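Local coordinates for arabinan endo-1,5-alpha-l-arabinosidase A (Cellvibrio cellulosa, PDB 1GYH), which cleaves the alpha-1,5-linked arabinofuranosyl chains of linear arabinan, releasing almost exclusively arabinotriose during breakdown of the plant cell wall, at residues Met12-Gly16 with Asp17-Leu21; Leu100-Ser104 with Pro105-Trp109. All coordinates share one frame; numbering follows the deposited sequence.

Interaction 1. Residues Met12-Gly16 with Asp17-Leu21; sequences MTREG and DTWYL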
ATOM      1  N   MET A  12       3.318   8.249   0.165  1.00 14.32           N
ATOM      2  CA  MET A  12       3.935   9.592   0.218  1.00 13.48           C
ATOM      3  C   MET A  12       4.848   9.723   1.420  1.00 13.22           C
ATOM      4  O   MET A  12       4.685   9.013   2.426  1.00 14.14           O
ATOM      5  CB  MET A  12       2.873  10.709   0.317  1.00 13.66           C
ATOM      6  CG  MET A  12       2.016  10.953  -0.919  1.00 14.43           C
ATOM      7  SD  MET A  12       0.700  12.211  -0.750  1.00 15.99           S
ATOM      8  CE  MET A  12       1.586  13.592  -0.267  1.00 15.63           C
ATOM      9  N   THR A  13       5.786  10.652   1.303  1.00 13.83           N
ATOM     10  CA  THR A  13       6.662  11.082   2.390  1.00 14.31           C
ATOM     11  C   THR A  13       7.168  12.508   2.176  1.00 14.10           C
ATOM     12  O   THR A  13       7.078  13.044   1.086  1.00 14.37           O
ATOM     13  CB  THR A  13       7.804  10.064   2.593  1.00 14.45           C
ATOM     14  OG1 THR A  13       8.203  10.089   3.959  1.00 13.62           O
ATOM     15  CG2 THR A  13       9.064  10.344   1.754  1.00 14.23           C
ATOM     16  N   ARG A  14       7.731  13.113   3.203  1.00 13.90           N
ATOM     17  CA  ARG A  14       8.274  14.458   3.095  1.00 13.69           C
ATOM     18  C   ARG A  14       9.744  14.426   3.482  1.00 13.76           C
ATOM     19  O   ARG A  14      10.109  13.834   4.508  1.00 13.71           O
ATOM     20  CB  ARG A  14       7.517  15.444   4.013  1.00 13.98           C
ATOM     21  CG  ARG A  14       7.996  16.882   3.912  1.00 15.30           C
ATOM     22  CD  ARG A  14       7.183  18.009   4.648  0.50 16.89           C
ATOM     23  NE  ARG A  14       7.179  19.275   3.868  0.50 19.67           N
ATOM     24  CZ  ARG A  14       6.647  20.454   4.269  0.50 19.51           C
ATOM     25  NH1 ARG A  14       6.091  20.582   5.461  0.50 20.86           N
ATOM     26  NH2 ARG A  14       6.677  21.511   3.468  0.50 19.26           N
ATOM     27  N   GLU A  15      10.573  15.062   2.654  1.00 13.58           N
ATOM     28  CA  GLU A  15      11.973  15.323   2.963  1.00 13.16           C
ATOM     29  C   GLU A  15      12.204  16.813   2.962  1.00 14.26           C
ATOM     30  O   GLU A  15      12.081  17.474   1.921  1.00 13.51           O
ATOM     31  CB  GLU A  15      12.889  14.679   1.916  1.00 13.26           C
ATOM     32  CG  GLU A  15      14.396  14.879   2.182  1.00 13.08           C
ATOM     33  CD  GLU A  15      15.322  14.290   1.129  1.00 13.76           C
ATOM     34  OE1 GLU A  15      14.915  14.078  -0.036  1.00 14.28           O
ATOM     35  OE2 GLU A  15      16.483  14.012   1.472  1.00 11.87           O
ATOM     36  N   GLY A  16      12.581  17.364   4.118  1.00 14.99           N
ATOM     37  CA  GLY A  16      12.713  18.809   4.243  1.00 14.98           C
ATOM     38  C   GLY A  16      11.403  19.496   3.869  1.00 14.68           C
ATOM     39  O   GLY A  16      10.359  19.186   4.435  1.00 15.01           O
ATOM     40  N   ASP A  17      11.441  20.414   2.907  1.00 14.87           N
ATOM     41  CA  ASP A  17      10.188  21.089   2.485  1.00 15.98           C
ATOM     42  C   ASP A  17       9.572  20.537   1.187  1.00 15.62           C
ATOM     43  O   ASP A  17       8.667  21.173   0.605  1.00 15.98           O
ATOM     44  CB  ASP A  17      10.366  22.592   2.352  1.00 16.40           C
ATOM     45  CG  ASP A  17      11.270  22.960   1.205  1.00 19.20           C
ATOM     46  OD1 ASP A  17      11.736  22.058   0.476  1.00 22.23           O
ATOM     47  OD2 ASP A  17      11.590  24.120   0.945  1.00 25.12           O
ATOM     48  N   THR A  18      10.024  19.352   0.769  1.00 14.25           N
ATOM     49  CA  THR A  18       9.505  18.690  -0.429  1.00 13.44           C
ATOM     50  C   THR A  18       8.770  17.373  -0.174  1.00 12.38           C
ATOM     51  O   THR A  18       9.249  16.513   0.544  1.00 12.03           O
ATOM     52  CB  THR A  18      10.661  18.474  -1.439  1.00 13.73           C
ATOM     53  OG1 THR A  18      11.397  19.690  -1.607  1.00 12.87           O
ATOM     54  CG2 THR A  18      10.091  18.170  -2.851  1.00 13.27           C
ATOM     55  N   TRP A  19       7.575  17.268  -0.743  1.00 12.22           N
ATOM     56  CA  TRP A  19       6.740  16.072  -0.729  1.00 12.14           C
ATOM     57  C   TRP A  19       7.061  15.152  -1.934  1.00 12.62           C
ATOM     58  O   TRP A  19       7.312  15.637  -3.059  1.00 10.88           O
ATOM     59  CB  TRP A  19       5.264  16.471  -0.789  1.00 12.84           C
ATOM     60  CG  TRP A  19       4.803  17.383   0.315  1.00 14.12           C
ATOM     61  CD1 TRP A  19       4.663  18.754   0.262  1.00 14.99           C
ATOM     62  CD2 TRP A  19       4.367  16.986   1.606  1.00 13.74           C
ATOM     63  NE1 TRP A  19       4.189  19.226   1.468  1.00 16.86           N
ATOM     64  CE2 TRP A  19       3.974  18.158   2.302  1.00 15.29           C
ATOM     65  CE3 TRP A  19       4.241  15.755   2.245  1.00 13.09           C
ATOM     66  CZ2 TRP A  19       3.524  18.134   3.607  1.00 17.53           C
ATOM     67  CZ3 TRP A  19       3.771  15.732   3.541  1.00 17.37           C
ATOM     68  CH2 TRP A  19       3.427  16.915   4.216  1.00 17.10           C
ATOM     69  N   TYR A  20       7.026  13.839  -1.690  1.00 12.01           N
ATOM     70  CA  TYR A  20       7.313  12.843  -2.733  1.00 13.97           C
ATOM     71  C   TYR A  20       6.189  11.840  -2.764  1.00 13.18           C
ATOM     72  O   TYR A  20       5.657  11.436  -1.694  1.00 14.53           O
ATOM     73  CB  TYR A  20       8.654  12.141  -2.529  1.00 13.33           C
ATOM     74  CG  TYR A  20       9.808  13.065  -2.778  1.00 13.90           C
ATOM     75  CD1 TYR A  20      10.280  13.896  -1.765  1.00 11.68           C
ATOM     76  CD2 TYR A  20      10.397  13.180  -4.041  1.00 11.34           C
ATOM     77  CE1 TYR A  20      11.308  14.756  -2.002  1.00 14.04           C
ATOM     78  CE2 TYR A  20      11.431  14.062  -4.283  1.00 14.38           C
ATOM     79  CZ  TYR A  20      11.887  14.849  -3.270  1.00 13.38           C
ATOM     80  OH  TYR A  20      12.894  15.738  -3.476  1.00 13.41           O
ATOM     81  N   LEU A  21       5.830  11.437  -3.987  1.00 13.28           N
ATOM     82  CA  LEU A  21       4.728  10.532  -4.233  1.00 13.02           C
ATOM     83  C   LEU A  21       5.241   9.351  -5.100  1.00 13.49           C
ATOM     84  O   LEU A  21       5.970   9.544  -6.091  1.00 13.34           O
ATOM     85  CB  LEU A  21       3.618  11.268  -4.956  1.00 14.10           C
ATOM     86  CG  LEU A  21       2.473  10.491  -5.652  1.00 13.94           C
ATOM     87  CD1 LEU A  21       1.507   9.835  -4.652  1.00 13.47           C
ATOM     88  CD2 LEU A  21       1.697  11.433  -6.567  1.00 15.50           C
TER
HETATM   89  O   HOH W   1      14.367  16.454  -1.307  1.00 30.85           O
HETATM   90  O   HOH W   2      14.060  18.507   0.129  1.00 41.94           O
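Met-12 lies opposite Leu-21 in a non-hydrogen-bonded pair, its CG 3.9 Å from Leu-21 CD1. A bend at chi3 brings the end of the methionine back toward Trp-19, where CE rests 4.2 Å from CE3 of the indole; Trp-39 of strand 38-44 touches all three side chains. Thr-13 pairs with Tyr-20 through two backbone hydrogen bonds, while its hydroxyl is held by Gln-71. On the same face as Met-12, Arg-14 runs out over Trp-19. Its CG is anti to the backbone N (chi1 -178°), which carries the aliphatic chain across the indole: CD sits 3.9 Å from the centroid of the six-membered ring, a CH-pi contact almost on the ring normal. The guanidinium then lies over the indole rim, the two planes only 11° apart, with its edge turned to Asp-17 O. Glu-15, on the other face, closes the ladder by pairing with Thr-18, Glu-15 N donating to Thr-18 O at 2.9 Å. Its extended side chain reaches beside Tyr-20, and a water bridges the two, donating to Glu-15 OE1 at 2.7 Å and lying 2.7 Å from Tyr-20 OH; Thr-99 OG1 binds OE2, the other carboxylate oxygen. Gly-16 has positive phi (56°) and, with Asp-17, occupies the corner of a type II' turn, so that the whole forms a two-residue beta hairpin within one blade of the five-bladed propeller.

Interaction 2. Residues Leu100-Ser104 with Pro105-Trp109; sequences LNPAS and PDYRW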
ATOM      1  N   LEU A 100      15.931  11.889  -1.602  1.00 13.59           N
ATOM      2  CA  LEU A 100      14.885  11.762  -2.629  1.00 13.42           C
ATOM      3  C   LEU A 100      15.006  12.808  -3.759  1.00 13.36           C
ATOM      4  O   LEU A 100      14.280  12.721  -4.733  1.00 14.06           O
ATOM      5  CB  LEU A 100      13.497  11.841  -1.988  1.00 14.04           C
ATOM      6  CG  LEU A 100      13.136  10.679  -1.027  1.00 14.38           C
ATOM      7  CD1 LEU A 100      11.690  10.761  -0.566  1.00 15.87           C
ATOM      8  CD2 LEU A 100      13.423   9.281  -1.653  1.00 15.26           C
ATOM      9  N   ASN A 101      15.894  13.787  -3.604  1.00 12.75           N
ATOM     10  CA  ASN A 101      16.170  14.802  -4.628  1.00 13.41           C
ATOM     11  C   ASN A 101      17.144  14.269  -5.704  1.00 13.59           C
ATOM     12  O   ASN A 101      18.308  14.076  -5.457  1.00 13.37           O
ATOM     13  CB  ASN A 101      16.771  16.080  -3.974  1.00 12.70           C
ATOM     14  CG  ASN A 101      17.040  17.194  -4.963  1.00 13.78           C
ATOM     15  OD1 ASN A 101      16.805  17.068  -6.172  1.00 12.80           O
ATOM     16  ND2 ASN A 101      17.575  18.308  -4.452  1.00 12.87           N
ATOM     17  N   PRO A 102      16.674  14.075  -6.915  1.00 15.49           N
ATOM     18  CA  PRO A 102      17.541  13.516  -7.976  1.00 16.25           C
ATOM     19  C   PRO A 102      18.732  14.387  -8.445  1.00 16.73           C
ATOM     20  O   PRO A 102      19.662  13.855  -9.062  1.00 17.13           O
ATOM     21  CB  PRO A 102      16.533  13.221  -9.116  1.00 17.23           C
ATOM     22  CG  PRO A 102      15.384  14.200  -8.891  1.00 18.13           C
ATOM     23  CD  PRO A 102      15.296  14.347  -7.373  1.00 15.68           C
ATOM     24  N   ALA A 103      18.713  15.691  -8.150  1.00 16.60           N
ATOM     25  CA  ALA A 103      19.830  16.605  -8.417  1.00 16.60           C
ATOM     26  C   ALA A 103      20.901  16.497  -7.343  1.00 16.28           C
ATOM     27  O   ALA A 103      22.015  16.951  -7.534  1.00 16.55           O
ATOM     28  CB  ALA A 103      19.325  18.079  -8.522  1.00 16.64           C
ATOM     29  N   SER A 104      20.600  15.852  -6.226  1.00 15.57           N
ATOM     30  CA  SER A 104      21.580  15.747  -5.149  1.00 15.10           C
ATOM     31  C   SER A 104      22.793  14.840  -5.458  1.00 15.78           C
ATOM     32  O   SER A 104      22.641  13.755  -6.022  1.00 16.70           O
ATOM     33  CB  SER A 104      20.887  15.282  -3.863  1.00 14.98           C
ATOM     34  OG  SER A 104      21.837  14.972  -2.868  1.00 13.95           O
ATOM     35  N   PRO A 105      23.990  15.253  -5.062  1.00 15.48           N
ATOM     36  CA  PRO A 105      25.165  14.375  -5.148  1.00 14.87           C
ATOM     37  C   PRO A 105      25.041  13.063  -4.348  1.00 14.61           C
ATOM     38  O   PRO A 105      25.748  12.104  -4.660  1.00 13.17           O
ATOM     39  CB  PRO A 105      26.325  15.257  -4.632  1.00 16.13           C
ATOM     40  CG  PRO A 105      25.710  16.469  -4.044  1.00 15.76           C
ATOM     41  CD  PRO A 105      24.320  16.582  -4.521  1.00 15.65           C
ATOM     42  N   ASP A 106      24.131  12.999  -3.371  1.00 13.28           N
ATOM     43  CA  ASP A 106      23.940  11.799  -2.563  1.00 13.09           C
ATOM     44  C   ASP A 106      22.878  10.856  -3.190  1.00 11.90           C
ATOM     45  O   ASP A 106      22.590   9.793  -2.652  1.00 11.46           O
ATOM     46  CB  ASP A 106      23.444  12.171  -1.145  1.00 13.88           C
ATOM     47  CG  ASP A 106      24.456  12.943  -0.322  1.00 16.66           C
ATOM     48  OD1 ASP A 106      25.694  12.704  -0.399  1.00 17.00           O
ATOM     49  OD2 ASP A 106      24.053  13.835   0.453  1.00 21.31           O
ATOM     50  N   TYR A 107      22.233  11.273  -4.269  1.00 11.56           N
ATOM     51  CA  TYR A 107      21.121  10.500  -4.812  1.00 11.63           C
ATOM     52  C   TYR A 107      21.548   9.249  -5.611  1.00 11.33           C
ATOM     53  O   TYR A 107      22.192   9.367  -6.662  1.00  9.30           O
ATOM     54  CB  TYR A 107      20.250  11.369  -5.708  1.00 11.86           C
ATOM     55  CG  TYR A 107      18.959  10.718  -6.201  1.00 12.73           C
ATOM     56  CD1 TYR A 107      18.903  10.038  -7.430  1.00 13.52           C
ATOM     57  CD2 TYR A 107      17.784  10.844  -5.477  1.00 13.42           C
ATOM     58  CE1 TYR A 107      17.684   9.494  -7.896  1.00 12.17           C
ATOM     59  CE2 TYR A 107      16.576  10.296  -5.917  1.00 13.84           C
ATOM     60  CZ  TYR A 107      16.522   9.633  -7.133  1.00 13.70           C
ATOM     61  OH  TYR A 107      15.311   9.123  -7.554  1.00 11.90           O
ATOM     62  N   ARG A 108      21.142   8.087  -5.102  1.00 11.97           N
ATOM     63  CA  ARG A 108      21.262   6.792  -5.810  1.00 12.81           C
ATOM     64  C   ARG A 108      20.483   5.706  -5.097  1.00 12.54           C
ATOM     65  O   ARG A 108      20.723   5.438  -3.938  1.00 11.89           O
ATOM     66  CB  ARG A 108      22.735   6.367  -5.936  1.00 13.02           C
ATOM     67  CG  ARG A 108      22.928   5.017  -6.660  1.00 15.38           C
ATOM     68  CD  ARG A 108      24.358   4.685  -7.043  1.00 15.64           C
ATOM     69  NE  ARG A 108      25.113   4.219  -5.894  1.00 15.57           N
ATOM     70  CZ  ARG A 108      26.339   3.767  -5.938  1.00 16.11           C
ATOM     71  NH1 ARG A 108      27.000   3.707  -7.082  1.00 19.19           N
ATOM     72  NH2 ARG A 108      26.947   3.414  -4.824  1.00 15.60           N
ATOM     73  N   TRP A 109      19.566   5.063  -5.811  1.00 12.42           N
ATOM     74  CA  TRP A 109      18.871   3.880  -5.340  1.00 12.11           C
ATOM     75  C   TRP A 109      19.724   2.610  -5.442  1.00 13.79           C
ATOM     76  O   TRP A 109      20.258   2.282  -6.513  1.00 13.10           O
ATOM     77  CB  TRP A 109      17.549   3.687  -6.114  1.00 12.40           C
ATOM     78  CG  TRP A 109      16.531   4.736  -5.851  1.00 12.24           C
ATOM     79  CD1 TRP A 109      16.219   5.790  -6.656  1.00 14.80           C
ATOM     80  CD2 TRP A 109      15.718   4.868  -4.691  1.00 12.65           C
ATOM     81  NE1 TRP A 109      15.253   6.566  -6.065  1.00 12.42           N
ATOM     82  CE2 TRP A 109      14.922   6.016  -4.862  1.00 13.76           C
ATOM     83  CE3 TRP A 109      15.576   4.128  -3.510  1.00 14.41           C
ATOM     84  CZ2 TRP A 109      14.013   6.466  -3.890  1.00 13.80           C
ATOM     85  CZ3 TRP A 109      14.641   4.579  -2.521  1.00 13.59           C
ATOM     86  CH2 TRP A 109      13.871   5.719  -2.747  1.00 15.14           C
TER
HETATM   87  O   HOH W   3      13.190  11.179  -6.867  1.00 25.36           O
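Tyr-107 and Ser-104 hold together two type I beta turns, Asn-101 to Ser-104 and Ser-104 to Tyr-107, in the surface loop between strands 90-97 and 110-118. A chi1 of -173° swings the tyrosine ring away from its own backbone N and back onto the first turn, where it presents one face to Pro-102, whose CA stands 3.6 Å from the ring centroid and 11° off the normal, a CH-pi contact over the middle of the face. Pro-102 CB adds a looser approach to Tyr-107 CE1. Ser-104 serves the second turn twice. Its carbonyl O accepts from Tyr-107 N at 3.1 Å, the donor lying well above the carbonyl plane, and its OG accepts from Asp-106 N at 3.1 Å in a fairly straight bond (160°). The first turn is reinforced by an Asx turn, in which Asn-101 OD1 accepts from Ala-103 N. Leu-100 is buried against Phe-22 and Phe-76, and its CD2 meets Trp-109 CZ2 at 3.6 Å. The phenol end of Tyr-107 is well engaged: Asp-43 binds the hydroxyl, and Trp-109 NE1 donates to it at 3.0 Å. A water completes the link between the two segments, donating to Leu-100 O at 2.8 Å and to Tyr-107 OH at 3.0 Å.

Overall arrangement
Interaction 1 comes first along the chain, as the hairpin of strands 11-15 and 18-23; interaction 2 follows in the loop that joins the last two strands, 90-97 and 110-118, of the next sheet. Their centres are about 14 Å apart, yet they meet directly at Leu-100. Glu-15 OE1 is probably hydrogen-bonded to Leu-100 N at 2.9 Å, and Leu-100 packs against Thr-13 and Tyr-20. The loop of one propeller blade is thereby joined to the hairpin of its neighbour. Interaction 2 lies at the surface, about 24 Å from the chain centre and away from the annotated sites; interaction 1 reaches further in, the side chain of Leu-21 being about 9 Å from that of Asp-9, the probable catalytic base.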